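Local coordinates for uncharacterized protein (Bacteroides ovatus, PDB 4IRT), which is of unknown function but has a BNR-repeat beta-propeller fold and is a putative neuraminidase, which would probably cleave terminal sialic acids from glycans, at residues Ala72-Ser77 with Ser89-Gly94; His95-Cys100 with Val119-Val124. All coordinates share one frame; numbering follows the deposited sequence. Where two conformers were deposited one is given.

Interaction 1 of 2, residues Ala72-Ser77 with Ser89-Gly94. With EDO (1,2-ethanediol), chain L.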
ATOM      1  N   ALA A  72       8.920  -8.230  -9.938  1.00 13.68           N
ATOM      2  CA  ALA A  72       7.917  -7.239  -9.516  1.00 11.92           C
ATOM      3  C   ALA A  72       7.733  -7.127  -8.025  1.00 11.28           C
ATOM      4  O   ALA A  72       7.034  -6.221  -7.571  1.00 11.67           O
ATOM      5  CB  ALA A  72       6.566  -7.541 -10.185  1.00 13.35           C
ATOM      6  N   HIS A  73       8.304  -8.045  -7.233  1.00 11.06           N
ATOM      7  CA  HIS A  73       8.308  -7.868  -5.786  1.00 11.90           C
ATOM      8  C   HIS A  73       9.171  -6.717  -5.308  1.00 10.73           C
ATOM      9  O   HIS A  73       8.945  -6.169  -4.208  1.00 10.18           O
ATOM     10  CB  HIS A  73       8.799  -9.120  -5.067  1.00 13.04           C
ATOM     11  CG  HIS A  73       7.873 -10.286  -5.213  1.00 15.80           C
ATOM     12  ND1 HIS A  73       7.920 -11.139  -6.291  1.00 19.68           N
ATOM     13  CD2 HIS A  73       6.861 -10.722  -4.428  1.00 20.36           C
ATOM     14  CE1 HIS A  73       6.965 -12.047  -6.167  1.00 21.43           C
ATOM     15  NE2 HIS A  73       6.329 -11.833  -5.031  1.00 21.00           N
ATOM     16  N   ASN A  74      10.179  -6.395  -6.115  1.00  9.45           N
ATOM     17  CA  ASN A  74      11.333  -5.616  -5.676  1.00 10.61           C
ATOM     18  C   ASN A  74      11.100  -4.076  -5.705  1.00  9.57           C
ATOM     19  O   ASN A  74      11.925  -3.286  -6.197  1.00 10.26           O
ATOM     20  CB  ASN A  74      12.555  -6.003  -6.501  1.00 10.93           C
ATOM     21  CG  ASN A  74      13.090  -7.382  -6.161  1.00 12.94           C
ATOM     22  OD1 ASN A  74      12.328  -8.360  -6.054  1.00 11.31           O
ATOM     23  ND2 ASN A  74      14.406  -7.479  -6.012  1.00 14.80           N
ATOM     24  N   ILE A  75       9.962  -3.682  -5.142  1.00 10.58           N
ATOM     25  CA  ILE A  75       9.471  -2.305  -5.231  1.00 10.11           C
ATOM     26  C   ILE A  75      10.274  -1.280  -4.436  1.00  9.55           C
ATOM     27  O   ILE A  75      11.084  -1.625  -3.567  1.00 10.12           O
ATOM     28  CB  ILE A  75       7.996  -2.239  -4.796  1.00 10.86           C
ATOM     29  CG1 ILE A  75       7.846  -2.668  -3.322  1.00 11.89           C
ATOM     30  CG2 ILE A  75       7.166  -3.120  -5.708  1.00 11.19           C
ATOM     31  CD1 ILE A  75       7.665  -1.515  -2.390  1.00 14.56           C
ATOM     32  N   ILE A  76       9.995  -0.026  -4.732  1.00  9.22           N
ATOM     33  CA  ILE A  76      10.510   1.131  -4.017  1.00  8.92           C
ATOM     34  C   ILE A  76       9.364   1.704  -3.164  1.00  8.37           C
ATOM     35  O   ILE A  76       8.264   2.020  -3.686  1.00  8.59           O
ATOM     36  CB  ILE A  76      10.911   2.248  -4.997  1.00  9.25           C
ATOM     37  CG1 ILE A  76      11.975   1.790  -6.001  1.00  9.71           C
ATOM     38  CG2 ILE A  76      11.378   3.503  -4.237  1.00  9.34           C
ATOM     39  CD1 ILE A  76      11.853   2.505  -7.341  1.00 10.36           C
ATOM     40  N   SER A  77       9.628   1.893  -1.882  1.00  8.27           N
ATOM     41  CA  SER A  77       8.764   2.679  -1.015  1.00  8.21           C
ATOM     42  C   SER A  77       9.545   3.870  -0.457  1.00  9.39           C
ATOM     43  O   SER A  77      10.696   3.723   0.010  1.00 10.06           O
ATOM     44  CB  SER A  77       8.257   1.833   0.160  1.00  8.05           C
ATOM     45  OG  SER A  77       7.233   0.915  -0.207  1.00  7.78           O
ATOM     46  N   SER A  89      13.449   2.899   0.642  1.00  9.80           N
ATOM     47  CA  SER A  89      13.852   1.518   0.781  1.00  9.75           C
ATOM     48  C   SER A  89      13.337   0.778  -0.451  1.00  9.89           C
ATOM     49  O   SER A  89      12.216   1.010  -0.902  1.00  9.65           O
ATOM     50  CB  SER A  89      13.313   0.936   2.108  1.00  9.60           C
ATOM     51  OG  SER A  89      13.820  -0.373   2.357  1.00  9.62           O
ATOM     52  N   PHE A  90      14.161  -0.098  -1.009  1.00 10.29           N
ATOM     53  CA  PHE A  90      13.901  -0.613  -2.351  1.00  9.62           C
ATOM     54  C   PHE A  90      14.548  -1.952  -2.622  1.00 10.12           C
ATOM     55  O   PHE A  90      15.498  -2.325  -1.959  1.00 10.50           O
ATOM     56  CB  PHE A  90      14.416   0.368  -3.391  1.00 10.44           C
ATOM     57  CG  PHE A  90      15.823   0.830  -3.155  1.00 11.60           C
ATOM     58  CD1 PHE A  90      16.103   1.806  -2.233  1.00 12.73           C
ATOM     59  CD2 PHE A  90      16.877   0.280  -3.874  1.00 14.38           C
ATOM     60  CE1 PHE A  90      17.409   2.219  -2.009  1.00 14.10           C
ATOM     61  CE2 PHE A  90      18.201   0.692  -3.659  1.00 13.80           C
ATOM     62  CZ  PHE A  90      18.458   1.671  -2.734  1.00 13.80           C
ATOM     63  N   ASP A  91      14.043  -2.622  -3.640  1.00 10.84           N
ATOM     64  CA  ASP A  91      14.735  -3.739  -4.289  1.00 11.25           C
ATOM     65  C   ASP A  91      14.979  -4.967  -3.399  1.00 11.56           C
ATOM     66  O   ASP A  91      16.124  -5.476  -3.293  1.00 12.93           O
ATOM     67  CB  ASP A  91      16.069  -3.251  -4.886  1.00 11.20           C
ATOM     68  CG  ASP A  91      16.749  -4.327  -5.721  1.00 12.58           C
ATOM     69  OD1 ASP A  91      16.021  -5.129  -6.349  1.00 11.90           O
ATOM     70  OD2 ASP A  91      17.989  -4.397  -5.721  1.00 14.19           O
ATOM     71  N   HIS A  92      13.908  -5.470  -2.792  1.00 10.85           N
ATOM     72  CA  HIS A  92      13.990  -6.675  -1.994  1.00 11.10           C
ATOM     73  C   HIS A  92      13.031  -7.786  -2.421  1.00 10.57           C
ATOM     74  O   HIS A  92      11.827  -7.560  -2.668  1.00 10.59           O
ATOM     75  CB  HIS A  92      13.620  -6.420  -0.544  1.00 10.71           C
ATOM     76  CG  HIS A  92      14.223  -5.197   0.071  1.00 11.09           C
ATOM     77  ND1 HIS A  92      13.574  -3.981   0.076  1.00 12.11           N
ATOM     78  CD2 HIS A  92      15.364  -5.024   0.787  1.00 13.15           C
ATOM     79  CE1 HIS A  92      14.297  -3.107   0.760  1.00 12.74           C
ATOM     80  NE2 HIS A  92      15.382  -3.716   1.207  1.00 12.73           N
ATOM     81  N   HIS A  93      13.537  -9.005  -2.318  1.00 12.45           N
ATOM     82  CA  HIS A  93      12.702 -10.198  -2.314  1.00 12.27           C
ATOM     83  C   HIS A  93      13.405 -11.278  -1.521  1.00 12.84           C
ATOM     84  O   HIS A  93      13.914 -12.251  -2.087  1.00 13.21           O
ATOM     85  CB  HIS A  93      12.390 -10.645  -3.729  1.00 13.33           C
ATOM     86  CG  HIS A  93      11.323 -11.688  -3.795  1.00 16.40           C
ATOM     87  ND1 HIS A  93      10.973 -12.318  -4.969  1.00 17.71           N
ATOM     88  CD2 HIS A  93      10.547 -12.232  -2.827  1.00 19.70           C
ATOM     89  CE1 HIS A  93      10.013 -13.188  -4.725  1.00 19.73           C
ATOM     90  NE2 HIS A  93       9.735 -13.159  -3.434  1.00 20.59           N
ATOM     91  N   GLY A  94      13.500 -11.037  -0.216  1.00 12.72           N
ATOM     92  CA  GLY A  94      14.231 -11.858   0.720  1.00 12.88           C
ATOM     93  C   GLY A  94      15.714 -11.524   0.769  1.00 13.28           C
ATOM     94  O   GLY A  94      16.541 -12.426   0.719  1.00 13.87           O
TER
HETATM   95  C1  EDO L 511      18.216  -7.636  -4.778  1.00 21.01           C
HETATM   96  O1  EDO L 511      19.256  -8.124  -5.673  1.00 25.16           O
HETATM   97  C2  EDO L 511      18.791  -7.043  -3.493  1.00 18.97           C
HETATM   98  O2  EDO L 511      19.267  -5.694  -3.685  1.00 19.62           O
HETATM   99  O   HOH W   1       9.778  -6.129  -1.760  1.00  8.15           O
HETATM  100  O   HOH W   2      11.572  -3.894  -2.049  1.00 11.04           O
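S89 faces S77 as an antiparallel hydrogen-bonded pair: S89 N donates to S77 O at 2.9 Å and S77 N to S89 O in return. At F90, CB rests on I76 CG1 (3.8 Å), while the ring leads off toward Y40 and L46 of the neighbouring sheet. D91 N still reaches I75 O at 3.1 Å, although from well above the carbonyl plane. With CG anti to the backbone N (chi1 -173°), the D91 carboxylate presents OD1 to N74 ND2 at 2.9 Å; this almost straight bond lies in the amide plane but arrives from above the carboxylate plane. OD1 has a second donor in N68 N, and OD2 accepts from an ethanediol hydroxyl. Waters join H92 to 72-77, one linking its O to H73 O, the other its N and ND1 to I75 O, while NE2 bonds to N98 N. H93 then stacks face to face on the H73 ring, centroids 3.9 Å apart and planes at 20°. The two carboxylate oxygens of D71 each bind one ND1 of this pair, fixing both rings. The contact spans the open end of the beta hairpin 76-80/86-90 and the loops running on from it, in a BNR-type beta-propeller.

Interaction 2 of 2, residues His95-Cys100 with Val119-Val124. With EDO (1,2-ethanediol), chain L.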
ATOM      1  N   HIS A  95      16.052 -10.236   0.834  1.00 13.52           N
ATOM      2  CA  HIS A  95      17.425  -9.778   0.671  1.00 13.68           C
ATOM      3  C   HIS A  95      17.794  -8.847   1.803  1.00 13.52           C
ATOM      4  O   HIS A  95      16.918  -8.303   2.449  1.00 13.52           O
ATOM      5  CB  HIS A  95      17.595  -8.981  -0.639  1.00 13.65           C
ATOM      6  CG  HIS A  95      17.454  -9.809  -1.869  1.00 15.23           C
ATOM      7  ND1 HIS A  95      16.280  -9.870  -2.577  1.00 15.03           N
ATOM      8  CD2 HIS A  95      18.334 -10.604  -2.532  1.00 15.24           C
ATOM      9  CE1 HIS A  95      16.423 -10.685  -3.610  1.00 16.73           C
ATOM     10  NE2 HIS A  95      17.667 -11.128  -3.617  1.00 17.16           N
ATOM     11  N   PRO A  96      19.096  -8.573   1.970  1.00 13.83           N
ATOM     12  CA  PRO A  96      19.472  -7.598   2.990  1.00 13.40           C
ATOM     13  C   PRO A  96      18.837  -6.238   2.736  1.00 12.64           C
ATOM     14  O   PRO A  96      18.615  -5.859   1.583  1.00 12.68           O
ATOM     15  CB  PRO A  96      20.999  -7.526   2.849  1.00 14.68           C
ATOM     16  CG  PRO A  96      21.368  -8.900   2.389  1.00 15.35           C
ATOM     17  CD  PRO A  96      20.271  -9.284   1.426  1.00 14.84           C
ATOM     18  N   LEU A  97      18.527  -5.524   3.803  1.00 12.04           N
ATOM     19  CA  LEU A  97      17.868  -4.227   3.712  1.00 12.37           C
ATOM     20  C   LEU A  97      18.673  -3.260   2.862  1.00 11.92           C
ATOM     21  O   LEU A  97      19.880  -3.109   3.068  1.00 11.86           O
ATOM     22  CB  LEU A  97      17.682  -3.651   5.111  1.00 11.90           C
ATOM     23  CG  LEU A  97      17.105  -2.250   5.210  1.00 12.16           C
ATOM     24  CD1 LEU A  97      15.630  -2.282   4.869  1.00 11.77           C
ATOM     25  CD2 LEU A  97      17.313  -1.727   6.639  1.00 12.88           C
ATOM     26  N   ASN A  98      17.976  -2.640   1.921  1.00 10.94           N
ATOM     27  CA  ASN A  98      18.424  -1.488   1.131  1.00 10.90           C
ATOM     28  C   ASN A  98      17.628  -0.272   1.558  1.00 10.61           C
ATOM     29  O   ASN A  98      16.412  -0.220   1.321  1.00  9.90           O
ATOM     30  CB  ASN A  98      18.138  -1.713  -0.348  1.00 10.65           C
ATOM     31  CG  ASN A  98      18.868  -2.933  -0.901  1.00 11.72           C
ATOM     32  OD1 ASN A  98      20.079  -3.098  -0.688  1.00 12.96           O
ATOM     33  ND2 ASN A  98      18.134  -3.796  -1.615  1.00 12.60           N
ATOM     34  N   TYR A  99      18.329   0.688   2.171  1.00 10.61           N
ATOM     35  CA  TYR A  99      17.740   1.857   2.805  1.00 10.79           C
ATOM     36  C   TYR A  99      18.705   3.049   2.715  1.00 11.45           C
ATOM     37  O   TYR A  99      19.890   2.937   3.100  1.00 12.63           O
ATOM     38  CB  TYR A  99      17.418   1.549   4.277  1.00 11.28           C
ATOM     39  CG  TYR A  99      17.105   2.767   5.089  1.00 11.64           C
ATOM     40  CD1 TYR A  99      16.071   3.629   4.724  1.00 12.44           C
ATOM     41  CD2 TYR A  99      17.853   3.083   6.217  1.00 13.33           C
ATOM     42  CE1 TYR A  99      15.781   4.759   5.477  1.00 13.61           C
ATOM     43  CE2 TYR A  99      17.571   4.197   6.977  1.00 14.27           C
ATOM     44  CZ  TYR A  99      16.548   5.045   6.603  1.00 13.17           C
ATOM     45  OH  TYR A  99      16.267   6.151   7.360  1.00 13.81           O
ATOM     46  N   CYS A 100      18.196   4.162   2.201  1.00 12.21           N
ATOM     47  CA  CYS A 100      18.950   5.396   2.041  1.00 13.19           C
ATOM     48  C   CYS A 100      18.112   6.566   2.473  1.00 14.73           C
ATOM     49  O   CYS A 100      16.856   6.477   2.540  1.00 14.27           O
ATOM     50  CB  CYS A 100      19.253   5.641   0.580  1.00 14.72           C
ATOM     51  SG  CYS A 100      20.247   4.342  -0.109  1.00 18.83           S
ATOM     52  N   VAL A 119      19.600  -5.269  13.121  1.00 17.99           N
ATOM     53  CA  VAL A 119      19.135  -6.567  13.599  1.00 18.40           C
ATOM     54  C   VAL A 119      17.969  -7.038  12.757  1.00 17.06           C
ATOM     55  O   VAL A 119      17.030  -6.274  12.506  1.00 16.17           O
ATOM     56  CB  VAL A 119      18.656  -6.485  15.072  1.00 22.25           C
ATOM     57  CG1 VAL A 119      18.258  -7.868  15.596  1.00 25.14           C
ATOM     58  CG2 VAL A 119      19.728  -5.855  15.954  1.00 22.99           C
ATOM     59  N   ASP A 120      18.008  -8.312  12.355  1.00 17.65           N
ATOM     60  CA  ASP A 120      16.930  -8.903  11.544  0.50 18.13           C
ATOM     61  C   ASP A 120      16.726  -8.130  10.229  1.00 16.28           C
ATOM     62  O   ASP A 120      15.609  -7.938   9.804  1.00 16.02           O
ATOM     63  CB  ASP A 120      15.575  -8.932  12.286  0.50 20.84           C
ATOM     64  CG  ASP A 120      15.667  -9.485  13.693  0.50 25.52           C
ATOM     65  OD1 ASP A 120      16.456 -10.420  13.930  0.50 26.19           O
ATOM     66  OD2 ASP A 120      14.925  -8.974  14.570  0.50 29.61           O
ATOM     67  N   GLU A 121      17.811  -7.684   9.602  1.00 16.39           N
ATOM     68  CA  GLU A 121      17.749  -6.947   8.334  1.00 14.50           C
ATOM     69  C   GLU A 121      18.411  -7.712   7.176  1.00 15.14           C
ATOM     70  O   GLU A 121      18.796  -7.115   6.156  1.00 12.96           O
ATOM     71  CB  GLU A 121      18.394  -5.562   8.533  1.00 14.05           C
ATOM     72  CG  GLU A 121      17.572  -4.722   9.476  1.00 14.29           C
ATOM     73  CD  GLU A 121      18.197  -3.399   9.900  1.00 14.20           C
ATOM     74  OE1 GLU A 121      19.314  -3.036   9.484  1.00 14.93           O
ATOM     75  OE2 GLU A 121      17.522  -2.715  10.685  1.00 14.31           O
ATOM     76  N   GLY A 122      18.507  -9.038   7.323  1.00 13.99           N
ATOM     77  CA  GLY A 122      19.135  -9.899   6.323  1.00 14.96           C
ATOM     78  C   GLY A 122      18.208 -10.475   5.258  1.00 15.18           C
ATOM     79  O   GLY A 122      18.693 -10.970   4.240  1.00 14.57           O
ATOM     80  N   ASN A 123      16.894 -10.408   5.481  1.00 13.55           N
ATOM     81  CA  ASN A 123      15.909 -11.127   4.672  1.00 14.68           C
ATOM     82  C   ASN A 123      14.612 -10.366   4.583  1.00 12.91           C
ATOM     83  O   ASN A 123      13.586 -10.792   5.118  1.00 13.14           O
ATOM     84  CB  ASN A 123      15.610 -12.504   5.278  1.00 16.97           C
ATOM     85  CG  ASN A 123      16.826 -13.392   5.320  1.00 25.33           C
ATOM     86  OD1 ASN A 123      17.087 -14.146   4.388  1.00 32.03           O
ATOM     87  ND2 ASN A 123      17.601 -13.282   6.390  1.00 27.24           N
ATOM     88  N   VAL A 124      14.670  -9.240   3.890  1.00 11.50           N
ATOM     89  CA  VAL A 124      13.593  -8.256   3.861  1.00 10.34           C
ATOM     90  C   VAL A 124      12.762  -8.454   2.611  1.00 10.42           C
ATOM     91  O   VAL A 124      13.304  -8.762   1.526  1.00  9.95           O
ATOM     92  CB  VAL A 124      14.197  -6.837   3.802  1.00 11.09           C
ATOM     93  CG1 VAL A 124      13.136  -5.787   3.549  1.00 10.62           C
ATOM     94  CG2 VAL A 124      15.018  -6.547   5.057  1.00 12.29           C
TER
HETATM   95  C1  EDO L 511      18.216  -7.636  -4.778  1.00 21.01           C
HETATM   96  O1  EDO L 511      19.256  -8.124  -5.673  1.00 25.16           O
HETATM   97  C2  EDO L 511      18.791  -7.043  -3.493  1.00 18.97           C
HETATM   98  O2  EDO L 511      19.267  -5.694  -3.685  1.00 19.62           O
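H95 and V124 pair as a single antiparallel bridge, with V124 N donating to H95 O at 2.8 Å and H95 N to V124 O at a longer 3.2 Å. Next along, P96 has no N-H to offer, and its CA instead makes a CH...O contact with E121 O; that same oxygen accepts the L97 N-H at 2.9 Å. L97 carries most of the side-chain contact. Its CG stands anti to the backbone N (chi1 175°), and with chi2 at 73° CD2 comes alongside the E121 carboxylate, 3.7 Å from OE1, while L97 CB meets V124 CG2 at 3.9 Å. E121 is extended beyond CG and lies obliquely across the leucine; its OE2 is held by T117 N, so the carboxylate is anchored even where it borders a methyl group. The H95 side chain leaves the backbone pointing away from 119-124; its ND1 is bound to H93 N, and ethanediol C1 sits over the centre of one ring face, 3.5 Å above the plane. The diol's O2 accepts from N98 ND2 at 3.0 Å, and ND2 also serves F90 O. A leucine in place of N98 would probably leave F90 O and the diol without this shared donor. L97 packs on F139 and V124 on Y141, both from strand 137-143, so the contact lies at the surface where the loop before strand 99-101 meets the start of strand 124-131.

From the N terminus, the chain enters interaction 1 at 72-77, runs out along strand 76-80, turns, and returns on strand 86-90, so the first contact closes a hairpin with 11 residues between its segments. Interaction 2 opens at the very next residue, H95, and closes a wider loop, 18 residues lying between its segments, on the way from strand 99-101 to strand 124-131. The two are in series, neither nesting nor crossing. They nevertheless touch: S89 OG probably bonds to N98 O, between neighbouring strands of one sheet, and G94 N probably bonds to V124 O. Ethanediol bridges D91 and N98. Together they tie the three-stranded sheet to the first strand of the following one.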